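Local coordinates for GTP-binding protein (Pyrococcus horikoshii, PDB 1WXQ) that is of unknown cellular function but probably binds GTP and hydrolyses nucleotide, as an Obg-like P-loop GTPase that carries a TGS domain, at residues V41-T46 with L70-M75; I247-A252 with T303-V308; P321-H326 with N337-V342. One frame throughout, in Å; residues are numbered along the deposited sequence.

Contact 1: V41-T46 with L70-M75; sequences VTYAIT and LIPVKM
Y43 and P72 face each other in a non-hydrogen-bonded antiparallel pair, a setting that suits a proline because its missing N-H is not asked to bond across. The flanking pairs T42-V73 and A44-I71 supply the ladder, each with two backbone bonds. From T42 N to V73 O the bond measures 2.9 Å and is nearly straight at 167°. The tyrosine is instructive atom by atom. Y43 CB passes I71 O at 4.1 Å. With CG beside the backbone N and anti to the carbonyl carbon (chi1 -85°), the ring swings across to the partner strand and presents one edge. Y43 CD1 comes to 3.2 Å from P72 N, and Y43 CE1 rests 3.3 Å from P72 CB. Y43 CZ is already at 4.1 Å from P72 CB. V41 CG2 also touches P72 CB, at 3.7 Å, roughly at right angles to the tyrosine's approach. Replacing Y43 by an alanine removes the ring edge, which is likely to leave a gap beside CB and CD of P72 on this face. Further along that face I45 and L70 lie alongside each other, I45 CG1 against L70 CG at 3.5 Å. On the opposite face T42 CG2 touches the selenomethionine methyl M75 CE at 3.8 Å, while T42 OG1 is bound by A20 O of helix 13-21. Strand 68-77 in turn runs parallel to 2-7. One antiparallel edge strand beside an otherwise parallel core is the hallmark of the Ras-like G domain, where these would be its second and third strands.

Contact 2: I247-A252 with T303-V308; sequences IPTSAA and TGVQEV
The carboxylate of E307 turns one face to I247, whose CG2 methyl sits over it 3.6 Å from CD and about equally far from both oxygens; CG1 and CD1 of I247 lie on that same side, displaced toward OE2. A second flat group, the G304-V305 peptide, has T249 OG1 over its face, 3.2 Å from G304 C. S250 N donates a nearly straight bond of 3.0 Å to T303 O. Together these contacts seat the start of helix 305-316 on a P-loop GTPase core, at the turn from strand 245-249 into helix 251-258. The T249-S250-A251 sequence fits the fifth conserved G motif of such GTPases, consistent with the bond from A251 N to N222 OD1 and the weak one from S250 OG to D225, both in the probable G4 motif. S250 stands at the N-cap position of helix 251-258, yet its hydroxyl does no capping. Apolar contacts fill in around the polar ones. V308 CG2, placed beside its backbone N with CG1 anti to it (chi1 172°), reaches I247 CB at 3.9 Å, and T249 CG2 crosses to V305 CG2 at 4.1 Å. F16 of helix 13-21 touches both T249 and V305. G304 is the N-cap residue of helix 305-316, and its positive phi of 80° favours glycine. Its CA points a C-H at P248 O from 3.6 Å, while that same P248 O accepts a 2.8 Å hydrogen bond from T249 OG1, the donor lying above the carbonyl plane.

Contact 3: P321-H326 with N337-V342; sequences PVYPVH and NVLPHV
Segment 337-342, irregular in backbone, passes antiparallel to strand 319-325, with the CA atoms of Y323 and V342 4.7 Å apart, before the two diverge toward V325 and L339; a C-H contact of 3.5 Å runs from V342 CA to V322 O. What joins the segments beyond this is side-chain packing, and its centre is the Y323 ring. V342 lies alongside the tyrosine and offers its CB to one ring face, 3.8 Å from the centroid and 28° off the normal, a CH-pi contact. V342 CG2 rides over the same face near the rim. That branch is anti to the backbone N (chi1 56° for CG1), a rotation that keeps CG2 close to the phenol end, 3.6 Å from Y323 CZ. It also allows V342 CG2 to touch P321 CB at 4.1 Å. At the root of the ring, Y323 CB meets L339 CD2 at 3.9 Å. The same methyl serves a second residue, for V325 CG1 lies 4.0 Å from L339 CD2, the two side chains pointing the same way. L339 takes backbone angles in the left-handed region, and the chain turns there before P340. H341 O comes obliquely to the CD2 side of the Y323 ring and stands 3.5 Å from P324 CD. Neighbours from the G domain complete the surroundings: H48 meets the Y323 ring at about 45° between planes, I71 packs on P321 and V342, and Y62 OH is hydrogen-bonded to L339 O. Just past V342 the chain becomes strand 343-346, bonded to 319-325 through F343 and V322. The long loop thus closes the first antiparallel hairpin of a four-strand sheet in the order 2-1-4-3, the beta-grasp topology expected of a TGS domain.

Overall arrangement
From the N terminus, contact 1 comes first, closing the chain on itself over the 23 residues between 41-46 and 70-75. Contact 2 follows after the chain has crossed the G domain, bringing 303-308 back to 247-252 over 50 intervening residues. Helix 305-316 then leads directly into strand 319-325, where contact 3 spans the ten residues between its segments. The three follow in series, none nested or crossed. In space, contact 1 lies between the others: Y43 O probably accepts a hydrogen bond from Q306 NE2 of contact 2, and contact 1 also packs on contact 3. Contacts 2 and 3 do not touch, their centres about 30 Å apart. Contact 1, at the edge of the G-domain sheet, is where that probably GTP-binding domain meets the TGS domain.

Contact 1: V41-T46 with L70-M75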
# COMPACT_ATOMS: atom_id res chain seq x y z
N VAL A 41 -9.84 6.96 6.53
CA VAL A 41 -8.44 7.26 6.73
C VAL A 41 -7.87 6.39 7.83
O VAL A 41 -8.43 6.30 8.93
CB VAL A 41 -8.24 8.74 7.11
CG1 VAL A 41 -9.05 9.07 8.36
CG2 VAL A 41 -6.77 9.03 7.33
N THR A 42 -6.78 5.70 7.52
CA THR A 42 -6.13 4.86 8.51
C THR A 42 -4.80 5.56 8.70
O THR A 42 -4.62 6.68 8.21
CB THR A 42 -5.93 3.42 7.99
OG1 THR A 42 -5.37 2.62 9.04
CG2 THR A 42 -5.01 3.40 6.79
N TYR A 43 -3.87 4.92 9.40
CA TYR A 43 -2.66 5.67 9.72
C TYR A 43 -1.41 4.78 9.60
O TYR A 43 -1.47 3.56 9.71
CB TYR A 43 -2.78 6.18 11.16
CG TYR A 43 -3.51 7.48 11.18
CD1 TYR A 43 -2.96 8.60 10.56
CD2 TYR A 43 -4.71 7.60 11.88
CE1 TYR A 43 -3.61 9.83 10.63
CE2 TYR A 43 -5.35 8.83 11.96
CZ TYR A 43 -4.81 9.94 11.34
OH TYR A 43 -5.45 11.15 11.40
N ALA A 44 -0.27 5.44 9.31
CA ALA A 44 0.98 4.69 9.20
C ALA A 44 1.93 5.04 10.34
O ALA A 44 2.54 6.10 10.38
CB ALA A 44 1.61 5.02 7.85
N ILE A 45 2.03 4.10 11.30
CA ILE A 45 2.81 4.37 12.50
C ILE A 45 4.22 3.77 12.42
O ILE A 45 4.40 2.57 12.29
CB ILE A 45 2.05 3.78 13.69
CG1 ILE A 45 0.59 4.25 13.65
CG2 ILE A 45 2.67 4.27 15.01
CD1 ILE A 45 -0.27 3.55 14.71
N THR A 46 5.17 4.67 12.59
CA THR A 46 6.57 4.32 12.65
C THR A 46 7.24 5.36 13.57
O THR A 46 6.57 6.27 14.04
CB THR A 46 7.20 4.33 11.25
OG1 THR A 46 8.56 3.84 11.31
CG2 THR A 46 7.18 5.73 10.66
N LEU A 70 2.23 9.22 13.26
CA LEU A 70 1.02 8.62 12.70
C LEU A 70 0.63 9.41 11.45
O LEU A 70 -0.08 10.42 11.52
CB LEU A 70 -0.11 8.63 13.74
CG LEU A 70 -0.04 7.54 14.82
CD1 LEU A 70 1.11 7.80 15.77
CD2 LEU A 70 -1.36 7.52 15.58
N ILE A 71 1.12 8.95 10.30
CA ILE A 71 0.88 9.58 9.01
C ILE A 71 -0.39 9.01 8.38
O ILE A 71 -0.50 7.81 8.19
CB ILE A 71 2.07 9.28 8.07
CG1 ILE A 71 3.37 9.31 8.88
CG2 ILE A 71 2.11 10.28 6.94
CD1 ILE A 71 4.59 8.78 8.14
N PRO A 72 -1.37 9.87 8.06
CA PRO A 72 -2.64 9.44 7.45
C PRO A 72 -2.54 8.83 6.05
O PRO A 72 -1.68 9.21 5.26
CB PRO A 72 -3.50 10.71 7.48
CG PRO A 72 -2.49 11.80 7.37
CD PRO A 72 -1.38 11.33 8.31
N VAL A 73 -3.45 7.90 5.75
CA VAL A 73 -3.50 7.17 4.49
C VAL A 73 -4.93 6.81 4.11
O VAL A 73 -5.67 6.28 4.92
CB VAL A 73 -2.72 5.82 4.62
CG1 VAL A 73 -2.94 4.96 3.37
CG2 VAL A 73 -1.24 6.10 4.85
N LYS A 74 -5.30 7.08 2.86
CA LYS A 74 -6.65 6.76 2.40
C LYS A 74 -6.87 5.25 2.38
O LYS A 74 -5.96 4.49 2.05
CB LYS A 74 -6.89 7.29 0.99
CG LYS A 74 -7.53 8.66 0.90
CD LYS A 74 -8.10 8.89 -0.50
CE LYS A 74 -9.10 7.79 -0.86
NZ LYS A 74 -9.59 7.92 -2.25
N MSE A 75 -8.09 4.84 2.72
CA MSE A 75 -8.45 3.43 2.74
C MSE A 75 -9.86 3.29 2.19
O MSE A 75 -10.75 4.09 2.51
CB MSE A 75 -8.36 2.88 4.16
CG MSE A 75 -8.52 1.37 4.24
SE MSE A 75 -8.00 0.63 5.95
CE MSE A 75 -6.20 0.08 5.48

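Contact 2: I247-A252 with T303-V308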
# COMPACT_ATOMS: atom_id res chain seq x y z
N ILE A 247 0.10 -11.95 7.01
CA ILE A 247 0.16 -11.68 8.44
C ILE A 247 -1.12 -12.08 9.20
O ILE A 247 -2.24 -11.75 8.79
CB ILE A 247 0.49 -10.17 8.63
CG1 ILE A 247 1.90 -9.92 8.05
CG2 ILE A 247 0.39 -9.75 10.10
CD1 ILE A 247 2.19 -8.45 7.74
N PRO A 248 -0.97 -12.85 10.29
CA PRO A 248 -2.14 -13.26 11.07
C PRO A 248 -2.81 -12.01 11.60
O PRO A 248 -2.15 -10.98 11.80
CB PRO A 248 -1.54 -14.15 12.17
CG PRO A 248 -0.12 -13.71 12.25
CD PRO A 248 0.26 -13.47 10.82
N THR A 249 -4.11 -12.08 11.86
CA THR A 249 -4.83 -10.89 12.28
C THR A 249 -6.17 -11.18 12.96
O THR A 249 -6.85 -12.16 12.63
CB THR A 249 -5.03 -10.01 11.01
OG1 THR A 249 -3.96 -9.06 10.91
CG2 THR A 249 -6.36 -9.32 11.03
N SER A 250 -6.54 -10.31 13.90
CA SER A 250 -7.80 -10.43 14.63
C SER A 250 -8.50 -9.08 14.57
O SER A 250 -8.36 -8.24 15.48
CB SER A 250 -7.56 -10.85 16.09
OG SER A 250 -7.16 -12.21 16.18
N ALA A 251 -9.26 -8.88 13.50
CA ALA A 251 -9.96 -7.63 13.28
C ALA A 251 -10.94 -7.26 14.39
O ALA A 251 -10.87 -6.14 14.92
CB ALA A 251 -10.67 -7.66 11.92
N ALA A 252 -11.84 -8.17 14.74
CA ALA A 252 -12.84 -7.90 15.77
C ALA A 252 -12.17 -7.38 17.03
O ALA A 252 -12.69 -6.48 17.69
CB ALA A 252 -13.65 -9.16 16.09
N THR A 303 -2.68 -7.07 17.32
CA THR A 303 -3.86 -7.53 16.61
C THR A 303 -3.54 -7.81 15.14
O THR A 303 -4.38 -8.31 14.41
CB THR A 303 -5.01 -6.50 16.70
OG1 THR A 303 -4.50 -5.17 16.43
CG2 THR A 303 -5.64 -6.55 18.11
N GLY A 304 -2.31 -7.50 14.74
CA GLY A 304 -1.89 -7.77 13.38
C GLY A 304 -2.35 -6.75 12.36
O GLY A 304 -1.74 -6.61 11.29
N VAL A 305 -3.43 -6.05 12.67
CA VAL A 305 -3.96 -5.05 11.75
C VAL A 305 -2.94 -3.98 11.44
O VAL A 305 -2.64 -3.71 10.27
CB VAL A 305 -5.22 -4.40 12.31
CG1 VAL A 305 -5.67 -3.27 11.38
CG2 VAL A 305 -6.32 -5.46 12.46
N GLN A 306 -2.38 -3.37 12.47
CA GLN A 306 -1.41 -2.31 12.27
C GLN A 306 -0.20 -2.77 11.46
O GLN A 306 0.35 -2.00 10.66
CB GLN A 306 -0.94 -1.75 13.61
CG GLN A 306 -0.18 -0.43 13.48
CD GLN A 306 -1.00 0.66 12.82
OE1 GLN A 306 -2.14 0.93 13.22
NE2 GLN A 306 -0.43 1.29 11.81
N GLU A 307 0.21 -4.01 11.69
CA GLU A 307 1.36 -4.62 11.01
C GLU A 307 1.10 -4.68 9.50
O GLU A 307 1.96 -4.33 8.69
CB GLU A 307 1.56 -6.04 11.56
CG GLU A 307 2.94 -6.63 11.36
CD GLU A 307 3.01 -8.08 11.83
OE1 GLU A 307 2.40 -8.39 12.88
OE2 GLU A 307 3.68 -8.90 11.16
N VAL A 308 -0.09 -5.14 9.13
CA VAL A 308 -0.44 -5.24 7.73
C VAL A 308 -0.32 -3.87 7.04
O VAL A 308 0.28 -3.77 5.97
CB VAL A 308 -1.86 -5.77 7.55
CG1 VAL A 308 -2.28 -5.67 6.09
CG2 VAL A 308 -1.94 -7.22 8.03

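Contact 3: P321-H326 with N337-V342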
# COMPACT_ATOMS: atom_id res chain seq x y z
N PRO A 321 9.19 7.91 5.22
CA PRO A 321 8.78 9.24 5.71
C PRO A 321 9.90 10.27 5.50
O PRO A 321 11.08 9.96 5.65
CB PRO A 321 8.49 9.00 7.20
CG PRO A 321 8.48 7.48 7.36
CD PRO A 321 9.48 7.01 6.34
N VAL A 322 9.54 11.50 5.15
CA VAL A 322 10.51 12.57 4.91
C VAL A 322 9.90 13.91 5.32
O VAL A 322 8.75 14.20 5.01
CB VAL A 322 10.91 12.59 3.41
CG1 VAL A 322 11.72 13.84 3.09
CG2 VAL A 322 11.70 11.35 3.07
N TYR A 323 10.68 14.73 6.02
CA TYR A 323 10.19 16.03 6.50
C TYR A 323 10.94 17.25 6.00
O TYR A 323 12.13 17.39 6.28
CB TYR A 323 10.24 16.08 8.03
CG TYR A 323 9.45 15.00 8.74
CD1 TYR A 323 9.89 13.68 8.78
CD2 TYR A 323 8.28 15.32 9.43
CE1 TYR A 323 9.19 12.71 9.49
CE2 TYR A 323 7.57 14.36 10.14
CZ TYR A 323 8.04 13.06 10.17
OH TYR A 323 7.35 12.12 10.92
N PRO A 324 10.26 18.14 5.26
CA PRO A 324 10.86 19.36 4.71
C PRO A 324 10.73 20.51 5.70
O PRO A 324 9.65 20.76 6.24
CB PRO A 324 10.06 19.60 3.46
CG PRO A 324 8.70 19.22 3.89
CD PRO A 324 8.94 17.91 4.64
N VAL A 325 11.84 21.22 5.91
CA VAL A 325 11.87 22.35 6.82
C VAL A 325 12.32 23.62 6.10
O VAL A 325 12.68 23.59 4.92
CB VAL A 325 12.85 22.09 7.99
CG1 VAL A 325 12.31 20.97 8.87
CG2 VAL A 325 14.23 21.73 7.45
N HIS A 326 12.30 24.73 6.83
CA HIS A 326 12.71 26.03 6.30
C HIS A 326 14.07 26.32 6.94
O HIS A 326 14.94 26.95 6.34
CB HIS A 326 11.60 27.06 6.53
CG HIS A 326 11.81 28.36 5.82
ND1 HIS A 326 11.06 29.49 6.09
CD2 HIS A 326 12.67 28.70 4.82
CE1 HIS A 326 11.45 30.47 5.29
NE2 HIS A 326 12.42 30.02 4.52
N ASN A 337 6.55 27.00 12.67
CA ASN A 337 6.34 25.75 13.39
C ASN A 337 7.44 24.74 13.06
O ASN A 337 8.07 24.79 12.01
CB ASN A 337 4.98 25.18 12.98
CG ASN A 337 3.92 26.22 13.19
OD1 ASN A 337 3.75 27.14 12.40
ND2 ASN A 337 3.14 26.03 14.27
N VAL A 338 7.71 23.82 14.01
CA VAL A 338 8.79 22.87 13.80
C VAL A 338 8.27 21.52 13.29
O VAL A 338 7.27 21.00 13.75
CB VAL A 338 9.51 22.67 15.14
CG1 VAL A 338 8.49 22.41 16.24
CG2 VAL A 338 10.46 21.49 15.04
N LEU A 339 8.99 20.97 12.30
CA LEU A 339 8.64 19.71 11.63
C LEU A 339 7.15 19.63 11.32
O LEU A 339 6.51 18.63 11.62
CB LEU A 339 9.05 18.51 12.48
CG LEU A 339 10.55 18.27 12.65
CD1 LEU A 339 10.78 17.09 13.59
CD2 LEU A 339 11.19 17.99 11.31
N PRO A 340 6.59 20.68 10.68
CA PRO A 340 5.18 20.79 10.29
C PRO A 340 4.58 19.68 9.42
O PRO A 340 3.49 19.19 9.72
CB PRO A 340 5.12 22.15 9.59
CG PRO A 340 6.21 22.92 10.26
CD PRO A 340 7.32 21.90 10.30
N HIS A 341 5.27 19.30 8.35
CA HIS A 341 4.73 18.26 7.48
C HIS A 341 5.62 17.05 7.23
O HIS A 341 6.84 17.12 7.37
CB HIS A 341 4.34 18.85 6.13
CG HIS A 341 3.47 20.06 6.23
ND1 HIS A 341 3.98 21.31 6.49
CD2 HIS A 341 2.13 20.21 6.10
CE1 HIS A 341 2.99 22.18 6.53
NE2 HIS A 341 1.86 21.54 6.29
N VAL A 342 4.98 15.96 6.86
CA VAL A 342 5.66 14.71 6.56
C VAL A 342 5.12 14.18 5.24
O VAL A 342 3.92 14.20 5.00
CB VAL A 342 5.39 13.63 7.63
CG1 VAL A 342 3.89 13.42 7.79
CG2 VAL A 342 6.06 12.33 7.24